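Local structure of putative exported protein (Bordetella parapertussis, 3OCJ) at residues Glu88-Phe91 with Tyr92-Pro96; Asp246-Asp249 with Leu250-Gln253. The protein is of unknown function but has a domain of the AdoMet-dependent methyltransferase family, which suggests methyl transfer, and holds a palmitic acid in the crystal. All coordinates share one frame; numbering follows the deposited sequence.

Interaction 1: residues Glu88-Phe91 with Tyr92-Pro96; sequences ERVF and YERLP. With PLM (palmitic acid), chain D.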
ATOM      1  N   GLU A  88       9.305 -16.541  -7.138  1.00 18.82           N
ATOM      2  CA  GLU A  88       9.053 -15.590  -6.064  1.00 17.90           C
ATOM      3  C   GLU A  88       9.791 -14.281  -6.316  1.00 15.41           C
ATOM      4  O   GLU A  88       9.235 -13.200  -6.136  1.00 15.91           O
ATOM      5  CB  GLU A  88       9.517 -16.209  -4.745  1.00 17.54           C
ATOM      6  CG  GLU A  88       9.230 -15.389  -3.512  1.00 18.51           C
ATOM      7  CD  GLU A  88       9.630 -16.113  -2.238  1.00 18.61           C
ATOM      8  OE1 GLU A  88      10.599 -16.902  -2.252  1.00 18.95           O
ATOM      9  OE2 GLU A  88       8.966 -15.903  -1.202  1.00 19.14           O
ATOM     10  N   ARG A  89      11.043 -14.374  -6.747  1.00 15.31           N
ATOM     11  CA  ARG A  89      11.835 -13.167  -7.008  1.00 15.22           C
ATOM     12  C   ARG A  89      11.277 -12.357  -8.193  1.00 15.39           C
ATOM     13  O   ARG A  89      11.270 -11.125  -8.162  1.00 15.89           O
ATOM     14  CB  ARG A  89      13.322 -13.494  -7.193  1.00 15.47           C
ATOM     15  CG  ARG A  89      14.191 -12.230  -7.335  1.00 15.31           C
ATOM     16  CD  ARG A  89      15.689 -12.567  -7.434  1.00 16.23           C
ATOM     17  NE  ARG A  89      16.223 -13.197  -6.227  1.00 16.13           N
ATOM     18  CZ  ARG A  89      16.586 -12.535  -5.132  1.00 17.31           C
ATOM     19  NH1 ARG A  89      16.435 -11.212  -5.085  1.00 19.33           N
ATOM     20  NH2 ARG A  89      17.063 -13.186  -4.078  1.00 18.83           N
ATOM     21  N   VAL A  90      10.784 -13.042  -9.221  1.00 16.27           N
ATOM     22  CA  VAL A  90      10.121 -12.358 -10.329  1.00 17.92           C
ATOM     23  C   VAL A  90       8.910 -11.577  -9.824  1.00 15.73           C
ATOM     24  O   VAL A  90       8.690 -10.421 -10.206  1.00 17.07           O
ATOM     25  CB  VAL A  90       9.690 -13.333 -11.435  1.00 19.31           C
ATOM     26  CG1 VAL A  90       8.888 -12.596 -12.504  1.00 20.90           C
ATOM     27  CG2 VAL A  90      10.914 -13.994 -12.056  1.00 23.39           C
ATOM     28  N   PHE A  91       8.124 -12.193  -8.947  1.00 15.33           N
ATOM     29  CA  PHE A  91       6.978 -11.500  -8.358  1.00 15.83           C
ATOM     30  C   PHE A  91       7.405 -10.260  -7.563  1.00 17.67           C
ATOM     31  O   PHE A  91       6.780  -9.197  -7.659  1.00 18.76           O
ATOM     32  CB  PHE A  91       6.173 -12.439  -7.456  1.00 17.61           C
ATOM     33  CG  PHE A  91       5.592 -13.639  -8.169  1.00 19.26           C
ATOM     34  CD1 PHE A  91       5.263 -13.575  -9.513  1.00 19.53           C
ATOM     35  CD2 PHE A  91       5.341 -14.817  -7.475  1.00 21.56           C
ATOM     36  CE1 PHE A  91       4.716 -14.673 -10.162  1.00 23.96           C
ATOM     37  CE2 PHE A  91       4.797 -15.920  -8.114  1.00 22.45           C
ATOM     38  CZ  PHE A  91       4.482 -15.847  -9.460  1.00 23.34           C
ATOM     39  N   TYR A  92       8.471 -10.390  -6.778  1.00 15.17           N
ATOM     40  CA  TYR A  92       8.987  -9.283  -5.973  1.00 17.00           C
ATOM     41  C   TYR A  92       9.616  -8.166  -6.806  1.00 16.78           C
ATOM     42  O   TYR A  92       9.685  -7.028  -6.354  1.00 17.48           O
ATOM     43  CB  TYR A  92      10.079  -9.769  -5.018  1.00 18.36           C
ATOM     44  CG  TYR A  92       9.653 -10.209  -3.630  1.00 16.20           C
ATOM     45  CD1 TYR A  92       9.014 -11.423  -3.423  1.00 15.84           C
ATOM     46  CD2 TYR A  92       9.975  -9.439  -2.514  1.00 18.75           C
ATOM     47  CE1 TYR A  92       8.665 -11.835  -2.145  1.00 17.16           C
ATOM     48  CE2 TYR A  92       9.626  -9.842  -1.240  1.00 19.77           C
ATOM     49  CZ  TYR A  92       8.975 -11.041  -1.063  1.00 15.57           C
ATOM     50  OH  TYR A  92       8.634 -11.454   0.214  1.00 18.68           O
ATOM     51  N   GLU A  93      10.126  -8.493  -7.995  1.00 16.13           N
ATOM     52  CA  GLU A  93      10.990  -7.554  -8.714  1.00 15.26           C
ATOM     53  C   GLU A  93      10.502  -7.094 -10.076  1.00 17.46           C
ATOM     54  O   GLU A  93      11.017  -6.103 -10.611  1.00 21.64           O
ATOM     55  CB  GLU A  93      12.412  -8.123  -8.836  1.00 15.82           C
ATOM     56  CG  GLU A  93      13.103  -8.236  -7.494  1.00 18.21           C
ATOM     57  CD  GLU A  93      14.493  -8.827  -7.569  1.00 19.62           C
ATOM     58  OE1 GLU A  93      15.006  -9.065  -8.693  1.00 20.85           O
ATOM     59  OE2 GLU A  93      15.082  -9.018  -6.483  1.00 17.61           O
ATOM     60  N   ARG A  94       9.534  -7.786 -10.653  1.00 15.40           N
ATOM     61  CA  ARG A  94       9.143  -7.477 -12.027  1.00 16.75           C
ATOM     62  C   ARG A  94       7.687  -7.055 -12.229  1.00 14.87           C
ATOM     63  O   ARG A  94       7.362  -6.421 -13.232  1.00 17.97           O
ATOM     64  CB  ARG A  94       9.503  -8.631 -12.956  1.00 20.24           C
ATOM     65  CG  ARG A  94      10.993  -8.921 -12.968  1.00 24.24           C
ATOM     66  CD  ARG A  94      11.329 -10.100 -13.853  1.00 42.68           C
ATOM     67  NE  ARG A  94      11.002  -9.851 -15.252  1.00 48.87           N
ATOM     68  CZ  ARG A  94      11.083 -10.773 -16.206  1.00 60.04           C
ATOM     69  NH1 ARG A  94      11.477 -12.004 -15.907  1.00 60.63           N
ATOM     70  NH2 ARG A  94      10.767 -10.467 -17.456  1.00 62.18           N
ATOM     71  N   LEU A  95       6.797  -7.390 -11.302  1.00 15.54           N
ATOM     72  CA  LEU A  95       5.397  -7.033 -11.502  1.00 14.18           C
ATOM     73  C   LEU A  95       5.257  -5.516 -11.545  1.00 12.69           C
ATOM     74  O   LEU A  95       5.758  -4.824 -10.667  1.00 12.73           O
ATOM     75  CB  LEU A  95       4.518  -7.629 -10.405  1.00 14.20           C
ATOM     76  CG  LEU A  95       4.574  -9.155 -10.303  1.00 12.78           C
ATOM     77  CD1 LEU A  95       3.660  -9.615  -9.172  1.00 14.61           C
ATOM     78  CD2 LEU A  95       4.179  -9.816 -11.618  1.00 17.89           C
ATOM     79  N   PRO A  96       4.589  -4.995 -12.575  1.00 12.86           N
ATOM     80  CA  PRO A  96       4.489  -3.532 -12.688  1.00 11.71           C
ATOM     81  C   PRO A  96       3.945  -2.852 -11.423  1.00 12.71           C
ATOM     82  O   PRO A  96       4.487  -1.810 -11.040  1.00 12.99           O
ATOM     83  CB  PRO A  96       3.539  -3.347 -13.872  1.00 12.60           C
ATOM     84  CG  PRO A  96       3.857  -4.530 -14.755  1.00 14.59           C
ATOM     85  CD  PRO A  96       4.055  -5.671 -13.769  1.00 13.51           C
TER
HETATM   86  C1  PLM D 305      -1.344  -2.312  -0.285  1.00 15.16           C
HETATM   87  O1  PLM D 305      -0.484  -1.422  -0.125  1.00 21.49           O
HETATM   88  O2  PLM D 305      -1.923  -2.763   0.727  1.00 16.26           O
HETATM   89  C2  PLM D 305      -1.698  -2.863  -1.656  1.00 16.29           C
HETATM   90  C3  PLM D 305      -0.739  -2.416  -2.760  1.00 16.90           C
HETATM   91  C4  PLM D 305      -1.033  -3.251  -4.007  1.00 21.79           C
HETATM   92  C5  PLM D 305      -0.313  -2.760  -5.256  1.00 25.39           C
HETATM   93  C6  PLM D 305       1.200  -2.925  -5.158  1.00 25.87           C
HETATM   94  C7  PLM D 305       1.619  -4.232  -4.496  1.00 25.00           C
HETATM   95  C8  PLM D 305       1.267  -5.471  -5.312  1.00 24.06           C
HETATM   96  C9  PLM D 305       1.782  -6.689  -4.553  1.00 22.44           C
HETATM   97  CA  PLM D 305       1.914  -7.927  -5.427  1.00 20.86           C
HETATM   98  CB  PLM D 305       2.935  -8.875  -4.807  1.00 23.61           C
HETATM   99  CC  PLM D 305       2.804 -10.291  -5.344  1.00 21.98           C
HETATM  100  CD  PLM D 305       3.811 -11.208  -4.664  1.00 26.31           C
HETATM  101  CE  PLM D 305       3.553 -12.652  -5.083  1.00 26.17           C
HETATM  102  CF  PLM D 305       4.185 -13.639  -4.114  1.00 26.56           C
HETATM  103  CG  PLM D 305       5.695 -13.488  -4.029  1.00 26.38           C
HETATM  104  O   HOH W   1       8.165 -14.149   0.621  1.00 17.76           O

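Interaction 2: residues Asp246-Asp249 with Leu250-Gln253; sequences DPHD and LQLQ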
ATOM      1  N   ASP A 246       6.454  -3.245 -19.124  1.00 17.13           N
ATOM      2  CA  ASP A 246       6.843  -4.397 -19.927  1.00 21.39           C
ATOM      3  C   ASP A 246       5.611  -5.246 -20.237  1.00 17.89           C
ATOM      4  O   ASP A 246       4.895  -5.659 -19.322  1.00 17.09           O
ATOM      5  CB  ASP A 246       7.893  -5.240 -19.203  1.00 21.40           C
ATOM      6  CG  ASP A 246       8.314  -6.452 -20.011  1.00 23.74           C
ATOM      7  OD1 ASP A 246       9.217  -6.312 -20.865  1.00 32.62           O
ATOM      8  OD2 ASP A 246       7.727  -7.532 -19.826  1.00 22.21           O
ATOM      9  N   PRO A 247       5.342  -5.506 -21.526  1.00 19.02           N
ATOM     10  CA  PRO A 247       4.108  -6.231 -21.848  1.00 20.37           C
ATOM     11  C   PRO A 247       4.021  -7.625 -21.221  1.00 19.26           C
ATOM     12  O   PRO A 247       2.950  -7.997 -20.744  1.00 18.86           O
ATOM     13  CB  PRO A 247       4.141  -6.317 -23.375  1.00 24.46           C
ATOM     14  CG  PRO A 247       4.951  -5.132 -23.796  1.00 25.22           C
ATOM     15  CD  PRO A 247       6.007  -4.973 -22.734  1.00 18.78           C
ATOM     16  N   HIS A 248       5.113  -8.382 -21.215  1.00 18.63           N
ATOM     17  CA  HIS A 248       5.057  -9.729 -20.662  1.00 19.72           C
ATOM     18  C   HIS A 248       4.845  -9.693 -19.155  1.00 18.22           C
ATOM     19  O   HIS A 248       4.054 -10.475 -18.612  1.00 19.32           O
ATOM     20  CB  HIS A 248       6.316 -10.534 -20.967  1.00 22.15           C
ATOM     21  CG  HIS A 248       6.334 -11.866 -20.280  1.00 29.41           C
ATOM     22  ND1 HIS A 248       5.750 -12.990 -20.824  1.00 30.92           N
ATOM     23  CD2 HIS A 248       6.818 -12.239 -19.071  1.00 33.44           C
ATOM     24  CE1 HIS A 248       5.897 -14.005 -19.989  1.00 30.30           C
ATOM     25  NE2 HIS A 248       6.543 -13.577 -18.920  1.00 32.16           N
ATOM     26  N   ASP A 249       5.566  -8.805 -18.474  1.00 16.92           N
ATOM     27  CA  ASP A 249       5.426  -8.717 -17.023  1.00 16.28           C
ATOM     28  C   ASP A 249       4.029  -8.262 -16.627  1.00 16.96           C
ATOM     29  O   ASP A 249       3.505  -8.687 -15.601  1.00 15.88           O
ATOM     30  CB  ASP A 249       6.494  -7.824 -16.404  1.00 16.94           C
ATOM     31  CG  ASP A 249       7.899  -8.354 -16.630  1.00 18.34           C
ATOM     32  OD1 ASP A 249       8.047  -9.580 -16.845  1.00 21.47           O
ATOM     33  OD2 ASP A 249       8.850  -7.551 -16.568  1.00 20.83           O
ATOM     34  N   LEU A 250       3.417  -7.403 -17.436  1.00 16.25           N
ATOM     35  CA  LEU A 250       2.029  -7.029 -17.189  1.00 13.68           C
ATOM     36  C   LEU A 250       1.090  -8.230 -17.375  1.00 17.22           C
ATOM     37  O   LEU A 250       0.184  -8.451 -16.564  1.00 16.23           O
ATOM     38  CB  LEU A 250       1.597  -5.861 -18.089  1.00 13.96           C
ATOM     39  CG  LEU A 250       0.150  -5.422 -17.881  1.00 17.33           C
ATOM     40  CD1 LEU A 250      -0.100  -4.939 -16.450  1.00 19.04           C
ATOM     41  CD2 LEU A 250      -0.203  -4.326 -18.883  1.00 18.82           C
ATOM     42  N   GLN A 251       1.298  -9.008 -18.438  1.00 17.63           N
ATOM     43  CA  GLN A 251       0.488 -10.205 -18.652  1.00 17.98           C
ATOM     44  C   GLN A 251       0.616 -11.146 -17.461  1.00 19.18           C
ATOM     45  O   GLN A 251      -0.376 -11.692 -16.976  1.00 19.14           O
ATOM     46  CB  GLN A 251       0.908 -10.938 -19.929  1.00 21.61           C
ATOM     47  CG  GLN A 251       0.578 -10.186 -21.204  1.00 31.79           C
ATOM     48  CD  GLN A 251       0.963 -10.960 -22.451  1.00 50.89           C
ATOM     49  OE1 GLN A 251       2.065 -11.504 -22.544  1.00 58.48           O
ATOM     50  NE2 GLN A 251       0.056 -11.011 -23.421  1.00 54.35           N
ATOM     51  N   LEU A 252       1.844 -11.322 -16.989  1.00 16.75           N
ATOM     52  CA  LEU A 252       2.092 -12.147 -15.809  1.00 17.44           C
ATOM     53  C   LEU A 252       1.298 -11.628 -14.601  1.00 17.92           C
ATOM     54  O   LEU A 252       0.589 -12.387 -13.937  1.00 16.92           O
ATOM     55  CB  LEU A 252       3.588 -12.203 -15.500  1.00 19.46           C
ATOM     56  CG  LEU A 252       3.979 -12.953 -14.222  1.00 18.77           C
ATOM     57  CD1 LEU A 252       3.675 -14.444 -14.343  1.00 21.07           C
ATOM     58  CD2 LEU A 252       5.448 -12.735 -13.871  1.00 22.50           C
ATOM     59  N   GLN A 253       1.419 -10.336 -14.322  1.00 14.97           N
ATOM     60  CA  GLN A 253       0.682  -9.732 -13.219  1.00 15.12           C
ATOM     61  C   GLN A 253      -0.823  -9.930 -13.356  1.00 15.92           C
ATOM     62  O   GLN A 253      -1.505 -10.267 -12.389  1.00 15.73           O
ATOM     63  CB  GLN A 253       0.990  -8.246 -13.135  1.00 13.58           C
ATOM     64  CG  GLN A 253       0.161  -7.547 -12.087  1.00 14.38           C
ATOM     65  CD  GLN A 253       0.541  -6.103 -11.979  1.00 13.95           C
ATOM     66  OE1 GLN A 253       1.656  -5.782 -11.572  1.00 14.78           O
ATOM     67  NE2 GLN A 253      -0.383  -5.218 -12.328  1.00 15.97           N
TER

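Interaction 1: residues Glu88-Phe91 with Tyr92-Pro96
Y92 meets E88 one turn earlier: its ring lies beside the glutamate chain, CE1 of Y92 3.8 Å from CG of E88, with ring and carboxylate planes 78° apart. One water joins the polar ends, donating to OE2 of E88 and bonded to OH of Y92; S54 holds the same carboxylate oxygen. Alongside R89, OE2 of E93 takes a salt bridge from NH1 of R89 at 2.9 Å, on the syn side but tilted from the carboxylate plane, and close to the guanidinium plane; H77 and G80 also bond that oxygen. R94 lays its CD 3.7 Å from CG1 of V90, a methyl set anti to the backbone N (chi1 175°). In the backbone, O of V90 accepts N of R94 (2.8 Å), tilted from the carbonyl plane, and N of E93 (3.3 Å), well above the same face and off the lone pairs. L95 brings CG 3.4 Å from O of F91. The palmitate tail runs alongside, CE 3.5 Å from CB of F91 and CC 4.0 Å from CD1 of L95. Successive i/i+4 pairs wind round the C-terminal part of helix 86-94, L95 N-caps the next, and F91, Y92 and L95 line a groove consistent with a lipid-binding pocket.

Interaction 2: residues Asp246-Asp249 with Leu250-Gln253
Q251 folds its side chain back over the first turn, CG lying 3.3 Å from O of P247. Its CG is anti to its own carbonyl carbon (chi1 -69°) and the chain runs extended from there, which carries OE1 to 4.0 Å from CA of H248, obliquely to the imidazole. Together the segments form the N-terminal end of helix 247-261, with D246 as N-cap: OD2 of D246 accepts from N of D249 at 2.8 Å through its anti lone pair, and the bond is nearly straight. P247 follows the cap at the first helical position, where its ring nitrogen has no hydrogen to give. Beyond the cap the ordinary i/i+4 ladder starts at once. N of L250 bonds to O of D246 at 3.0 Å, almost along the C=O axis, and the amides of Q251, L252 and Q253 follow in turn to the carbonyls of P247, H248 and D249. The four N-H...O angles lie between 159° and 166°, evidence of a regular alpha-helix from its first turn.

The side chains divide between solvent and interior. P247, H248 and D246 are exposed, although the H248 ring also meets F39. L250 packs on M242 and I245, whereas L252 rests on F39 and V90, so the two leucines serve different neighbours. D249 is buried, with R94 as its charged partner. OD1 of D249 lies in the plane of the H248 ring, at its edge. Q253 extends inward, its OE1 taking the amide of A97, while its CB remains 3.5 Å from O of D249.

Overall arrangement
Following the chain, interaction 1 comes first, at the end of helix 86-94, and interaction 2 opens well after it, at the start of helix 247-261. The two are in series, neither nested nor crossed; each closes only a helical turn. Between them run the parallel strands 121-124, 145-150, 172-176, 188-192 and 221-226 of the methyltransferase-like sheet, so their meeting brings distant parts of the sequence together. Their centres are 10 Å apart, and the evidence of direct contact is the salt bridge from NH2 of R94 to OD1 of D249, 2.9 Å long. L95 and P96 pack against Q253, joining the turn into helix 96-115 to helix 247-261.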